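Long-range contact in acyl-CoA dehydrogenase domain protein Tcur3483 (Thermomonospora curvata, PDB 6WY9), which binds a reduced flavin adenine dinucleotide and, like other acyl-CoA dehydrogenases, probably oxidises a CH-CH bond of its substrate: residues Arg88-Leu96 and Asn312-Glu320. Residues are numbered along the deposited sequence; the frame is centred on the assembly and turned at random.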
ATOM      1  N   ARG A  88     -33.017 -21.785   9.764  1.00 72.90           N
ATOM      2  CA  ARG A  88     -32.835 -21.291   8.404  1.00 75.74           C
ATOM      3  C   ARG A  88     -31.357 -21.304   7.994  1.00 74.35           C
ATOM      4  O   ARG A  88     -30.444 -21.346   8.826  1.00 75.19           O
ATOM      5  CB  ARG A  88     -33.401 -19.880   8.268  1.00 79.26           C
ATOM      6  CG  ARG A  88     -34.902 -19.790   8.510  1.00 85.48           C
ATOM      7  CD  ARG A  88     -35.710 -20.337   7.327  1.00 91.45           C
ATOM      8  NE  ARG A  88     -37.154 -20.197   7.527  1.00 96.63           N
ATOM      9  CZ  ARG A  88     -38.055 -20.228   6.546  1.00100.14           C
ATOM     10  NH1 ARG A  88     -37.669 -20.385   5.284  1.00100.68           N
ATOM     11  NH2 ARG A  88     -39.345 -20.089   6.823  1.00101.89           N
ATOM     12  N   SER A  89     -31.135 -21.251   6.685  1.00 71.98           N
ATOM     13  CA  SER A  89     -29.810 -21.428   6.110  1.00 71.91           C
ATOM     14  C   SER A  89     -28.978 -20.152   6.217  1.00 72.28           C
ATOM     15  O   SER A  89     -29.472 -19.068   6.544  1.00 70.28           O
ATOM     16  CB  SER A  89     -29.918 -21.831   4.645  1.00 69.98           C
ATOM     17  OG  SER A  89     -30.510 -20.775   3.907  1.00 66.07           O
ATOM     18  N   ILE A  90     -27.690 -20.298   5.901  1.00 75.02           N
ATOM     19  CA  ILE A  90     -26.748 -19.186   5.993  1.00 75.03           C
ATOM     20  C   ILE A  90     -27.117 -18.083   5.016  1.00 75.56           C
ATOM     21  O   ILE A  90     -27.034 -16.890   5.339  1.00 74.69           O
ATOM     22  CB  ILE A  90     -25.319 -19.688   5.735  1.00 75.08           C
ATOM     23  CG1 ILE A  90     -24.910 -20.655   6.829  1.00 76.94           C
ATOM     24  CG2 ILE A  90     -24.371 -18.518   5.685  1.00 73.32           C
ATOM     25  CD1 ILE A  90     -23.542 -21.246   6.614  1.00 80.48           C
ATOM     26  N   SER A  91     -27.462 -18.465   3.786  1.00 76.83           N
ATOM     27  CA  SER A  91     -27.966 -17.508   2.810  1.00 76.77           C
ATOM     28  C   SER A  91     -29.105 -16.675   3.389  1.00 71.61           C
ATOM     29  O   SER A  91     -29.071 -15.442   3.342  1.00 69.74           O
ATOM     30  CB  SER A  91     -28.411 -18.264   1.559  1.00 80.57           C
ATOM     31  OG  SER A  91     -27.330 -19.068   1.100  1.00 85.66           O
ATOM     32  N   GLU A  92     -30.124 -17.337   3.953  1.00 70.40           N
ATOM     33  CA  GLU A  92     -31.242 -16.604   4.547  1.00 67.94           C
ATOM     34  C   GLU A  92     -30.787 -15.755   5.737  1.00 63.50           C
ATOM     35  O   GLU A  92     -31.227 -14.605   5.903  1.00 59.24           O
ATOM     36  CB  GLU A  92     -32.348 -17.577   4.974  1.00 72.10           C
ATOM     37  CG  GLU A  92     -33.001 -18.379   3.838  1.00 76.26           C
ATOM     38  CD  GLU A  92     -33.895 -19.520   4.345  1.00 81.98           C
ATOM     39  OE1 GLU A  92     -33.373 -20.574   4.770  1.00 86.15           O
ATOM     40  OE2 GLU A  92     -35.131 -19.369   4.324  1.00 83.27           O
ATOM     41  N   GLN A  93     -29.909 -16.309   6.584  1.00 63.27           N
ATOM     42  CA  GLN A  93     -29.400 -15.547   7.717  1.00 62.91           C
ATOM     43  C   GLN A  93     -28.731 -14.260   7.258  1.00 61.74           C
ATOM     44  O   GLN A  93     -28.876 -13.207   7.898  1.00 59.61           O
ATOM     45  CB  GLN A  93     -28.423 -16.409   8.542  1.00 66.43           C
ATOM     46  CG  GLN A  93     -29.017 -17.730   9.014  1.00 69.27           C
ATOM     47  CD  GLN A  93     -28.076 -18.554   9.892  1.00 74.12           C
ATOM     48  OE1 GLN A  93     -28.479 -19.575  10.455  1.00 77.74           O
ATOM     49  NE2 GLN A  93     -26.824 -18.113  10.015  1.00 74.10           N
ATOM     50  N   TYR A  94     -27.980 -14.315   6.156  1.00 63.75           N
ATOM     51  CA  TYR A  94     -27.276 -13.107   5.725  1.00 66.35           C
ATOM     52  C   TYR A  94     -28.246 -12.079   5.169  1.00 62.98           C
ATOM     53  O   TYR A  94     -28.054 -10.869   5.369  1.00 62.78           O
ATOM     54  CB  TYR A  94     -26.197 -13.441   4.691  1.00 71.48           C
ATOM     55  CG  TYR A  94     -24.868 -13.719   5.343  1.00 77.01           C
ATOM     56  CD1 TYR A  94     -24.535 -13.107   6.548  1.00 79.18           C
ATOM     57  CD2 TYR A  94     -23.960 -14.617   4.785  1.00 79.63           C
ATOM     58  CE1 TYR A  94     -23.317 -13.369   7.189  1.00 82.14           C
ATOM     59  CE2 TYR A  94     -22.737 -14.884   5.411  1.00 82.58           C
ATOM     60  CZ  TYR A  94     -22.428 -14.257   6.610  1.00 83.79           C
ATOM     61  OH  TYR A  94     -21.226 -14.490   7.233  1.00 87.16           O
ATOM     62  N   VAL A  95     -29.294 -12.537   4.474  1.00 60.14           N
ATOM     63  CA  VAL A  95     -30.312 -11.593   4.009  1.00 57.23           C
ATOM     64  C   VAL A  95     -30.892 -10.848   5.201  1.00 54.88           C
ATOM     65  O   VAL A  95     -31.016  -9.621   5.184  1.00 54.59           O
ATOM     66  CB  VAL A  95     -31.413 -12.300   3.198  1.00 56.82           C
ATOM     67  CG1 VAL A  95     -32.423 -11.267   2.694  1.00 54.54           C
ATOM     68  CG2 VAL A  95     -30.842 -13.080   2.007  1.00 58.18           C
ATOM     69  N   LEU A  96     -31.219 -11.579   6.273  1.00 53.78           N
ATOM     70  CA  LEU A  96     -31.730 -10.944   7.487  1.00 53.57           C
ATOM     71  C   LEU A  96     -30.754  -9.889   8.031  1.00 53.31           C
ATOM     72  O   LEU A  96     -31.126  -8.722   8.227  1.00 52.42           O
ATOM     73  CB  LEU A  96     -32.042 -12.016   8.525  1.00 55.14           C
ATOM     74  CG  LEU A  96     -32.422 -11.506   9.927  1.00 56.95           C
ATOM     75  CD1 LEU A  96     -33.555 -10.515   9.875  1.00 55.38           C
ATOM     76  CD2 LEU A  96     -32.796 -12.689  10.836  1.00 59.61           C
ATOM     77  N   ASN A 312     -15.638 -14.105   3.356  1.00 44.21           N
ATOM     78  CA  ASN A 312     -16.618 -14.143   4.450  1.00 45.23           C
ATOM     79  C   ASN A 312     -17.576 -15.307   4.297  1.00 48.00           C
ATOM     80  O   ASN A 312     -17.887 -16.017   5.272  1.00 47.92           O
ATOM     81  CB  ASN A 312     -17.395 -12.822   4.508  1.00 44.60           C
ATOM     82  CG  ASN A 312     -16.557 -11.722   5.040  1.00 44.63           C
ATOM     83  OD1 ASN A 312     -15.458 -11.997   5.520  1.00 43.30           O
ATOM     84  ND2 ASN A 312     -17.034 -10.472   4.963  1.00 43.91           N
ATOM     85  N   TRP A 313     -18.037 -15.539   3.072  1.00 50.43           N
ATOM     86  CA  TRP A 313     -18.976 -16.627   2.836  0.57 55.97           C
ATOM     87  C   TRP A 313     -18.344 -17.981   3.162  1.00 56.25           C
ATOM     88  O   TRP A 313     -18.910 -18.781   3.924  1.00 55.58           O
ATOM     89  CB  TRP A 313     -19.476 -16.575   1.391  0.57 58.32           C
ATOM     90  CG  TRP A 313     -20.485 -17.611   1.112  0.57 64.34           C
ATOM     91  CD1 TRP A 313     -20.360 -18.669   0.271  0.57 67.11           C
ATOM     92  CD2 TRP A 313     -21.786 -17.714   1.701  0.57 67.30           C
ATOM     93  NE1 TRP A 313     -21.518 -19.424   0.280  0.57 69.79           N
ATOM     94  CE2 TRP A 313     -22.404 -18.856   1.155  0.57 69.91           C
ATOM     95  CE3 TRP A 313     -22.492 -16.943   2.628  0.57 67.13           C
ATOM     96  CZ2 TRP A 313     -23.691 -19.246   1.509  0.57 72.95           C
ATOM     97  CZ3 TRP A 313     -23.769 -17.330   2.973  0.57 69.96           C
ATOM     98  CH2 TRP A 313     -24.354 -18.473   2.421  0.57 72.66           C
ATOM     99  N   LYS A 314     -17.174 -18.264   2.588  1.00 57.62           N
ATOM    100  CA  LYS A 314     -16.464 -19.494   2.940  1.00 62.22           C
ATOM    101  C   LYS A 314     -16.284 -19.623   4.453  1.00 61.75           C
ATOM    102  O   LYS A 314     -16.546 -20.681   5.036  1.00 63.18           O
ATOM    103  CB  LYS A 314     -15.106 -19.531   2.255  1.00 65.56           C
ATOM    104  CG  LYS A 314     -15.101 -19.602   0.753  1.00 69.93           C
ATOM    105  CD  LYS A 314     -13.630 -19.688   0.307  1.00 72.80           C
ATOM    106  CE  LYS A 314     -12.884 -20.930   0.895  1.00 76.81           C
ATOM    107  NZ  LYS A 314     -11.377 -20.700   0.942  1.00 77.04           N
ATOM    108  N   MET A 315     -15.850 -18.548   5.117  1.00 59.48           N
ATOM    109  CA  MET A 315     -15.562 -18.676   6.547  1.00 60.33           C
ATOM    110  C   MET A 315     -16.830 -18.853   7.392  1.00 57.90           C
ATOM    111  O   MET A 315     -16.815 -19.595   8.379  1.00 58.11           O
ATOM    112  CB  MET A 315     -14.721 -17.492   6.999  1.00 63.37           C
ATOM    113  CG  MET A 315     -13.381 -17.461   6.222  1.00 67.54           C
ATOM    114  SD  MET A 315     -12.592 -19.096   5.848  1.00 72.89           S
ATOM    115  CE  MET A 315     -11.554 -18.634   4.426  1.00 74.21           C
ATOM    116  N   THR A 316     -17.945 -18.230   7.012  1.00 56.16           N
ATOM    117  CA  THR A 316     -19.199 -18.505   7.712  1.00 56.28           C
ATOM    118  C   THR A 316     -19.588 -19.964   7.581  1.00 59.93           C
ATOM    119  O   THR A 316     -20.011 -20.603   8.558  1.00 62.05           O
ATOM    120  CB  THR A 316     -20.298 -17.584   7.179  1.00 54.81           C
ATOM    121  OG1 THR A 316     -19.866 -16.246   7.375  1.00 53.03           O
ATOM    122  CG2 THR A 316     -21.589 -17.771   7.967  1.00 55.99           C
ATOM    123  N   ILE A 317     -19.435 -20.526   6.387  1.00 60.09           N
ATOM    124  CA  ILE A 317     -19.742 -21.939   6.218  1.00 60.63           C
ATOM    125  C   ILE A 317     -18.910 -22.780   7.172  1.00 61.47           C
ATOM    126  O   ILE A 317     -19.404 -23.722   7.821  1.00 64.18           O
ATOM    127  CB  ILE A 317     -19.509 -22.355   4.759  1.00 61.58           C
ATOM    128  CG1 ILE A 317     -20.636 -21.746   3.883  1.00 63.39           C
ATOM    129  CG2 ILE A 317     -19.433 -23.900   4.717  1.00 62.75           C
ATOM    130  CD1 ILE A 317     -20.431 -21.827   2.386  1.00 63.53           C
ATOM    131  N   ALA A 318     -17.612 -22.484   7.229  1.00 56.96           N
ATOM    132  CA  ALA A 318     -16.714 -23.227   8.099  1.00 56.55           C
ATOM    133  C   ALA A 318     -17.143 -23.109   9.559  1.00 59.72           C
ATOM    134  O   ALA A 318     -17.233 -24.112  10.268  1.00 62.38           O
ATOM    135  CB  ALA A 318     -15.276 -22.698   7.900  1.00 53.29           C
ATOM    136  N   VAL A 319     -17.408 -21.880  10.027  1.00 62.78           N
ATOM    137  CA  VAL A 319     -17.646 -21.669  11.452  1.00 67.47           C
ATOM    138  C   VAL A 319     -18.938 -22.350  11.880  1.00 69.86           C
ATOM    139  O   VAL A 319     -18.991 -23.009  12.925  1.00 71.87           O
ATOM    140  CB  VAL A 319     -17.647 -20.163  11.796  1.00 71.31           C
ATOM    141  CG1 VAL A 319     -18.850 -19.468  11.187  1.00 72.57           C
ATOM    142  CG2 VAL A 319     -17.620 -19.954  13.323  1.00 73.89           C
ATOM    143  N   GLU A 320     -19.995 -22.230  11.078  1.00 69.07           N
ATOM    144  CA  GLU A 320     -21.205 -22.967  11.436  1.00 72.53           C
ATOM    145  C   GLU A 320     -21.036 -24.473  11.247  1.00 76.84           C
ATOM    146  O   GLU A 320     -21.895 -25.238  11.704  1.00 77.97           O
ATOM    147  CB  GLU A 320     -22.409 -22.423  10.649  1.00 72.24           C
ATOM    148  CG  GLU A 320     -22.576 -20.891  10.817  1.00 71.58           C
ATOM    149  CD  GLU A 320     -23.917 -20.373  10.308  1.00 74.08           C
ATOM    150  OE1 GLU A 320     -24.772 -21.220   9.974  1.00 75.95           O
ATOM    151  OE2 GLU A 320     -24.110 -19.131  10.235  1.00 73.47           O
TER
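I90 is the knob of this helix-helix contact. Its side chain sits in a hole formed by W313, T316, I317 and E320. I90 CG2 lies 3.7 Å from T316 CG2. The modelled W313 conformer, one of two, also sits by I90 CG2, but too tightly, so the fit there is doubtful. The longer branch, CG1 and CD1, reaches in at I317 and E320. I90 CD1 comes to 4.0 Å from I317 CG1. I90 CG1 lies 3.2 Å from E320 OE1. The E320 chain is extended beyond CG and comes at I90 from the opposite direction, laying its carboxylate against this branch. An alanine here would probably leave a gap in the hole, with the E320 chain lacking the CG1 and CD1 it lies against.

With CG anti to the backbone N (chi1 -177°), the far end of the W313 indole comes close to helix 90-96. Its six-membered ring meets the Y94 ring rim to rim, with W313 CZ3 3.3 Å from Y94 CD2. The planes stand at 51°, and neither ring lies over the face of the other. I317 CD1 lies over one face of the indole, offset toward the rim. S91 OG approaches W313 CH2 to 3.3 Å. The phenol end of Y94 meets T316 from the opposite direction, but the two hydroxyls are modelled too close to rest a bond on.

S89 and E92 form a capping box at the start of the helix 90-96. E92 OE1 accepts from S89 N in a nearly straight bond; the reciprocal bond from E92 N to S89 OG is weak.

The contact joins the N-terminal and C-terminal helical regions of the acyl-CoA dehydrogenase fold. The short axes cross at 118°. Helix 263-286 flanks it through I263 and A266 against Y94, helix 26-41 lies by S91, and helix 326-350 packs against N312.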